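Local coordinates for pseudoaglycone deacetylase Dbv21 (Actinoplanes teichomyceticus, PDB 3DFI), which probably removes an acetyl group from the pseudoaglycone precursor of the lipoglycopeptide antibiotic A40926, with the aid of a bound zinc ion, at residues 131-136 against 165-170; 139-144 against 175-180. One frame throughout, in Å; residues are numbered along the deposited sequence.

Contact 1: residues 131-136 against 165-170; sequences AAIRED and RDATLL
R134 lays its long aliphatic stem across L170, while I133, its neighbour on the same helix, presses one methyl against A167. R134 buries more surface here than any other residue. With CG anti to the backbone N (chi1 177°) and the chain extended as far as NE, the arginine crosses the leucine at about a right angle, and its CD comes within 3.6 Å of L170 CB. L170 CB also lies over one face of the guanidinium, and L170 CD2 reaches to 3.8 Å from R134 NH2. Arginine suits this partly exposed edge because its methylenes can pack on leucine while its charged end is served beyond the interface: NE forms a salt bridge with E138, one turn further along the same helix, and NH1 makes a long, weak ion pair with E174.

Helices 126-144 and 159-174 flank strand 148-152 in sequence and pack side by side against one face of the central sheet of this Rossmann-like PIG-L fold. Their short segments here approach to 8.2 Å between axes, at a crossing angle of -49°, close to a common ridges-into-grooves value. The small A167 is what such an approach needs, its lone methyl fitting between the closely spaced backbones. Its CB points at the other helix and sits 3.6 Å from the backbone N of R134.

On the buried side, I133 turns CG2 rather than CG1 toward the partner helix. CG2 is anti to the backbone N, CG1 standing beside that nitrogen (chi1 -65°), and I133 CG2 meets A167 CB at 3.4 Å, a close approach for two methyl carbons. V130 and I137, from the same helix as I133, also touch A167 and enclose its methyl in apolar groups.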
loop_
_atom_site.group_PDB
_atom_site.type_symbol
_atom_site.label_atom_id
_atom_site.label_comp_id
_atom_site.label_asym_id
_atom_site.label_seq_id
_atom_site.Cartn_x
_atom_site.Cartn_y
_atom_site.Cartn_z
ATOM N N ALA A 131 -15.936 4.930 -7.910
ATOM C CA ALA A 131 -16.383 4.293 -9.152
ATOM C C ALA A 131 -15.317 4.438 -10.251
ATOM O O ALA A 131 -15.054 3.484 -10.998
ATOM C CB ALA A 131 -17.725 4.863 -9.594
ATOM N N ALA A 132 -14.687 5.616 -10.312
ATOM C CA ALA A 132 -13.594 5.879 -11.250
ATOM C C ALA A 132 -12.381 5.006 -10.950
ATOM O O ALA A 132 -11.762 4.451 -11.869
ATOM C CB ALA A 132 -13.181 7.374 -11.217
ATOM N N ILE A 133 -12.027 4.910 -9.672
ATOM C CA ILE A 133 -10.930 4.067 -9.258
ATOM C C ILE A 133 -11.225 2.599 -9.568
ATOM O O ILE A 133 -10.381 1.901 -10.119
ATOM C CB ILE A 133 -10.615 4.226 -7.738
ATOM C CG1 ILE A 133 -10.112 5.636 -7.423
ATOM C CG2 ILE A 133 -9.601 3.170 -7.280
ATOM C CD1 ILE A 133 -9.955 5.875 -5.923
ATOM N N ARG A 134 -12.427 2.139 -9.215
ATOM C CA ARG A 134 -12.859 0.764 -9.502
ATOM C C ARG A 134 -12.676 0.349 -10.992
ATOM O O ARG A 134 -12.200 -0.758 -11.278
ATOM C CB ARG A 134 -14.320 0.566 -9.067
ATOM C CG ARG A 134 -14.891 -0.817 -9.401
ATOM C CD ARG A 134 -16.418 -0.876 -9.266
ATOM N NE ARG A 134 -16.946 -2.104 -9.844
ATOM C CZ ARG A 134 -18.197 -2.565 -9.697
ATOM N NH1 ARG A 134 -18.547 -3.694 -10.295
ATOM N NH2 ARG A 134 -19.095 -1.922 -8.949
ATOM N N GLU A 135 -13.076 1.221 -11.920
ATOM C CA GLU A 135 -12.942 0.956 -13.376
ATOM C C GLU A 135 -11.485 0.665 -13.741
ATOM O O GLU A 135 -11.187 -0.302 -14.427
ATOM C CB GLU A 135 -13.351 2.183 -14.180
ATOM C CG GLU A 135 -14.737 2.272 -14.652
ATOM C CD GLU A 135 -14.880 3.383 -15.689
ATOM O OE1 GLU A 135 -15.292 3.092 -16.845
ATOM O OE2 GLU A 135 -14.552 4.546 -15.352
ATOM N N ASP A 136 -10.590 1.531 -13.283
ATOM C CA ASP A 136 -9.149 1.382 -13.496
ATOM C C ASP A 136 -8.554 0.128 -12.850
ATOM O O ASP A 136 -7.652 -0.489 -13.422
ATOM C CB ASP A 136 -8.408 2.628 -12.995
ATOM C CG ASP A 136 -8.606 3.827 -13.887
ATOM O OD1 ASP A 136 -9.537 3.855 -14.747
ATOM O OD2 ASP A 136 -7.797 4.764 -13.749
ATOM N N ARG A 165 -9.401 0.936 -0.962
ATOM C CA ARG A 165 -9.944 -0.309 -0.417
ATOM C C ARG A 165 -11.337 -0.620 -0.977
ATOM O O ARG A 165 -11.577 -1.727 -1.499
ATOM C CB ARG A 165 -9.993 -0.242 1.127
ATOM C CG ARG A 165 -10.586 -1.494 1.779
ATOM C CD ARG A 165 -10.951 -1.229 3.223
ATOM N NE ARG A 165 -12.083 -0.301 3.283
ATOM C CZ ARG A 165 -12.574 0.212 4.401
ATOM N NH1 ARG A 165 -12.027 -0.102 5.554
ATOM N NH2 ARG A 165 -13.601 1.053 4.356
ATOM N N ASP A 166 -12.246 0.354 -0.864
ATOM C CA ASP A 166 -13.636 0.167 -1.262
ATOM C C ASP A 166 -13.752 -0.161 -2.760
ATOM O O ASP A 166 -14.514 -1.061 -3.166
ATOM C CB ASP A 166 -14.477 1.395 -0.875
ATOM C CG ASP A 166 -14.707 1.503 0.658
ATOM O OD1 ASP A 166 -14.130 0.701 1.439
ATOM O OD2 ASP A 166 -15.491 2.383 1.084
ATOM N N ALA A 167 -12.975 0.567 -3.565
ATOM C CA ALA A 167 -12.937 0.338 -5.010
ATOM C C ALA A 167 -12.364 -1.045 -5.344
ATOM O O ALA A 167 -12.877 -1.712 -6.235
ATOM C CB ALA A 167 -12.118 1.447 -5.717
ATOM N N THR A 168 -11.324 -1.461 -4.602
ATOM C CA THR A 168 -10.681 -2.757 -4.811
ATOM C C THR A 168 -11.631 -3.907 -4.447
ATOM O O THR A 168 -11.720 -4.904 -5.175
ATOM C CB THR A 168 -9.338 -2.900 -4.041
ATOM O OG1 THR A 168 -8.458 -1.806 -4.341
ATOM C CG2 THR A 168 -8.654 -4.240 -4.410
ATOM N N LEU A 169 -12.390 -3.751 -3.366
ATOM C CA LEU A 169 -13.382 -4.784 -2.986
ATOM C C LEU A 169 -14.425 -5.040 -4.075
ATOM O O LEU A 169 -14.756 -6.188 -4.381
ATOM C CB LEU A 169 -14.073 -4.423 -1.668
ATOM C CG LEU A 169 -13.191 -4.553 -0.413
ATOM C CD1 LEU A 169 -13.709 -3.653 0.706
ATOM C CD2 LEU A 169 -13.141 -6.027 0.057
ATOM N N LEU A 170 -14.951 -3.965 -4.646
ATOM C CA LEU A 170 -15.882 -4.053 -5.782
ATOM C C LEU A 170 -15.260 -4.679 -7.050
ATOM O O LEU A 170 -15.882 -5.507 -7.732
ATOM C CB LEU A 170 -16.432 -2.651 -6.101
ATOM C CG LEU A 170 -17.465 -2.076 -5.127
ATOM C CD1 LEU A 170 -17.605 -0.572 -5.326
ATOM C CD2 LEU A 170 -18.823 -2.780 -5.257
#

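Contact 2: residues 139-144 against 175-180; sequences SMIAEC and RGIPLR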
loop_
_atom_site.group_PDB
_atom_site.type_symbol
_atom_site.label_atom_id
_atom_site.label_comp_id
_atom_site.label_asym_id
_atom_site.label_seq_id
_atom_site.Cartn_x
_atom_site.Cartn_y
_atom_site.Cartn_z
ATOM N N SER A 139 -9.645 -2.736 -15.012
ATOM C CA SER A 139 -8.775 -2.740 -16.197
ATOM C C SER A 139 -7.413 -3.353 -15.848
ATOM O O SER A 139 -6.884 -4.157 -16.611
ATOM C CB SER A 139 -8.583 -1.318 -16.736
ATOM O OG SER A 139 -9.811 -0.785 -17.170
ATOM N N MET A 140 -6.872 -2.996 -14.685
ATOM C CA MET A 140 -5.611 -3.576 -14.214
ATOM C C MET A 140 -5.681 -5.107 -13.955
ATOM O O MET A 140 -4.766 -5.849 -14.330
ATOM C CB MET A 140 -5.071 -2.804 -12.998
ATOM C CG MET A 140 -3.575 -2.990 -12.739
ATOM S SD MET A 140 -2.506 -2.149 -13.972
ATOM C CE MET A 140 -2.252 -3.341 -15.241
ATOM N N ILE A 141 -6.776 -5.575 -13.356
ATOM C CA ILE A 141 -7.001 -7.020 -13.156
ATOM C C ILE A 141 -7.068 -7.797 -14.478
ATOM O O ILE A 141 -6.422 -8.831 -14.627
ATOM C CB ILE A 141 -8.268 -7.279 -12.317
ATOM C CG1 ILE A 141 -8.065 -6.733 -10.891
ATOM C CG2 ILE A 141 -8.666 -8.786 -12.357
ATOM C CD1 ILE A 141 -9.304 -6.761 -10.025
ATOM N N ALA A 142 -7.844 -7.293 -15.432
ATOM C CA ALA A 142 -7.939 -7.917 -16.737
ATOM C C ALA A 142 -6.545 -8.036 -17.354
ATOM O O ALA A 142 -6.172 -9.070 -17.898
ATOM C CB ALA A 142 -8.863 -7.104 -17.634
ATOM N N GLU A 143 -5.763 -6.971 -17.231
ATOM C CA GLU A 143 -4.441 -6.918 -17.828
ATOM C C GLU A 143 -3.411 -7.833 -17.137
ATOM O O GLU A 143 -2.621 -8.492 -17.816
ATOM C CB GLU A 143 -3.941 -5.474 -17.826
ATOM C CG GLU A 143 -2.818 -5.236 -18.797
ATOM C CD GLU A 143 -2.445 -3.774 -18.881
ATOM O OE1 GLU A 143 -1.409 -3.404 -18.280
ATOM O OE2 GLU A 143 -3.202 -3.009 -19.538
ATOM N N CYS A 144 -3.427 -7.872 -15.803
ATOM C CA CYS A 144 -2.387 -8.581 -15.036
ATOM C C CYS A 144 -2.759 -10.047 -14.708
ATOM O O CYS A 144 -1.912 -10.824 -14.260
ATOM C CB CYS A 144 -2.040 -7.802 -13.749
ATOM S SG CYS A 144 -1.033 -6.276 -14.033
ATOM N N ARG A 175 -14.599 -9.381 -10.691
ATOM C CA ARG A 175 -13.730 -10.258 -11.476
ATOM C C ARG A 175 -13.438 -11.631 -10.853
ATOM O O ARG A 175 -12.679 -12.418 -11.415
ATOM C CB ARG A 175 -12.472 -9.501 -11.915
ATOM C CG ARG A 175 -12.816 -8.556 -13.094
ATOM C CD ARG A 175 -11.648 -8.202 -13.973
ATOM N NE ARG A 175 -11.529 -9.049 -15.147
ATOM C CZ ARG A 175 -11.996 -8.720 -16.346
ATOM N NH1 ARG A 175 -11.820 -9.544 -17.366
ATOM N NH2 ARG A 175 -12.635 -7.566 -16.528
ATOM N N GLY A 176 -14.072 -11.916 -9.714
ATOM C CA GLY A 176 -13.898 -13.185 -8.993
ATOM C C GLY A 176 -12.454 -13.534 -8.635
ATOM O O GLY A 176 -12.030 -14.693 -8.780
ATOM N N ILE A 177 -11.694 -12.543 -8.160
ATOM C CA ILE A 177 -10.340 -12.792 -7.711
ATOM C C ILE A 177 -10.302 -12.784 -6.178
ATOM O O ILE A 177 -10.819 -11.846 -5.553
ATOM C CB ILE A 177 -9.327 -11.692 -8.210
ATOM C CG1 ILE A 177 -9.498 -11.331 -9.703
ATOM C CG2 ILE A 177 -7.882 -12.040 -7.775
ATOM C CD1 ILE A 177 -9.438 -12.496 -10.723
ATOM N N PRO A 178 -9.688 -13.823 -5.565
ATOM C CA PRO A 178 -9.463 -13.802 -4.121
ATOM C C PRO A 178 -8.700 -12.559 -3.626
ATOM O O PRO A 178 -7.805 -12.061 -4.303
ATOM C CB PRO A 178 -8.673 -15.091 -3.868
ATOM C CG PRO A 178 -9.096 -16.028 -5.006
ATOM C CD PRO A 178 -9.224 -15.083 -6.187
ATOM N N LEU A 179 -9.073 -12.070 -2.446
ATOM C CA LEU A 179 -8.598 -10.783 -1.929
ATOM C C LEU A 179 -8.283 -10.877 -0.428
ATOM O O LEU A 179 -8.959 -11.604 0.294
ATOM C CB LEU A 179 -9.661 -9.696 -2.195
ATOM C CG LEU A 179 -9.465 -8.308 -1.555
ATOM C CD1 LEU A 179 -10.087 -7.226 -2.373
ATOM C CD2 LEU A 179 -10.055 -8.298 -0.139
ATOM N N ARG A 180 -7.242 -10.152 -0.004
ATOM C CA ARG A 180 -6.859 -9.946 1.403
ATOM C C ARG A 180 -6.588 -8.449 1.670
ATOM O O ARG A 180 -6.157 -7.691 0.791
ATOM C CB ARG A 180 -5.622 -10.780 1.755
ATOM C CG ARG A 180 -5.872 -12.303 1.613
ATOM C CD ARG A 180 -4.740 -13.124 2.218
ATOM N NE ARG A 180 -4.767 -13.098 3.683
ATOM C CZ ARG A 180 -5.334 -14.028 4.452
ATOM N NH1 ARG A 180 -5.304 -13.897 5.771
ATOM N NH2 ARG A 180 -5.923 -15.094 3.916
#
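I141 meets both R175 and I177 through a single methyl, CG2, and these carbon contacts make up the apolar part of the interface. CG1 stands beside the backbone N (chi1 -65°), which leaves CG2 anti to that nitrogen and turned toward R175 and I177. R175 CD lies 3.4 Å from I141 CG2, and the two side chains run past each other in opposite directions. On I177 the nearest atom is CG1, 3.8 Å from I141 CG2. A branched, purely apolar residue is apt at I141, which is buried and also touches L11 of the sheet; I177 in turn leans on V149.

A second kind of contact is the flat packing of a charged group on a methyl. The R175 side chain bends at chi3 (95°), bringing its guanidinium round over A142. There A142 CB lies over the centre of one guanidinium face, 3.8 Å from R175 CZ. Alanine lets the planar group lie close to the helix surface, and the exposed position of both residues lets the charge stay near solvent.

Backbone conformation supplies the third element. G176, the first residue to depart from helical backbone angles after helix 159-174, forms a Schellman motif, with positive phi (55°) and two bonds back into the last turn; without a side chain, it adopts this left-handed conformation at little cost. The chain can then turn from the helix through I177 and P178 into strand 179-182, which runs parallel to its neighbour 148-152. This is the helix-to-strand return of a beta-alpha-beta crossover, a unit characteristic of Rossmann-like alpha/beta folds.

In the fold
Contacts 1 and 2 are successive stations along helix 126-144, their centres 11 Å apart. Contact 1 engages the middle of helix 159-174, whereas contact 2 engages the turn that leads from it toward strand 179-182. L179 joins the two segments that follow each other in the chain: L179 CD2 lies 3.8 Å from L169 CD2, and L179 CD1 lies 3.9 Å from T168 CG2. The zinc ion, bound by H16, D19 and H161, is nearer contact 1. The side chain of I133 is about 12 Å from the metal and about 10 Å from the side chains of H16 and H161, the latter on the first turn of helix 159-174. Contact 2 lies away from the site.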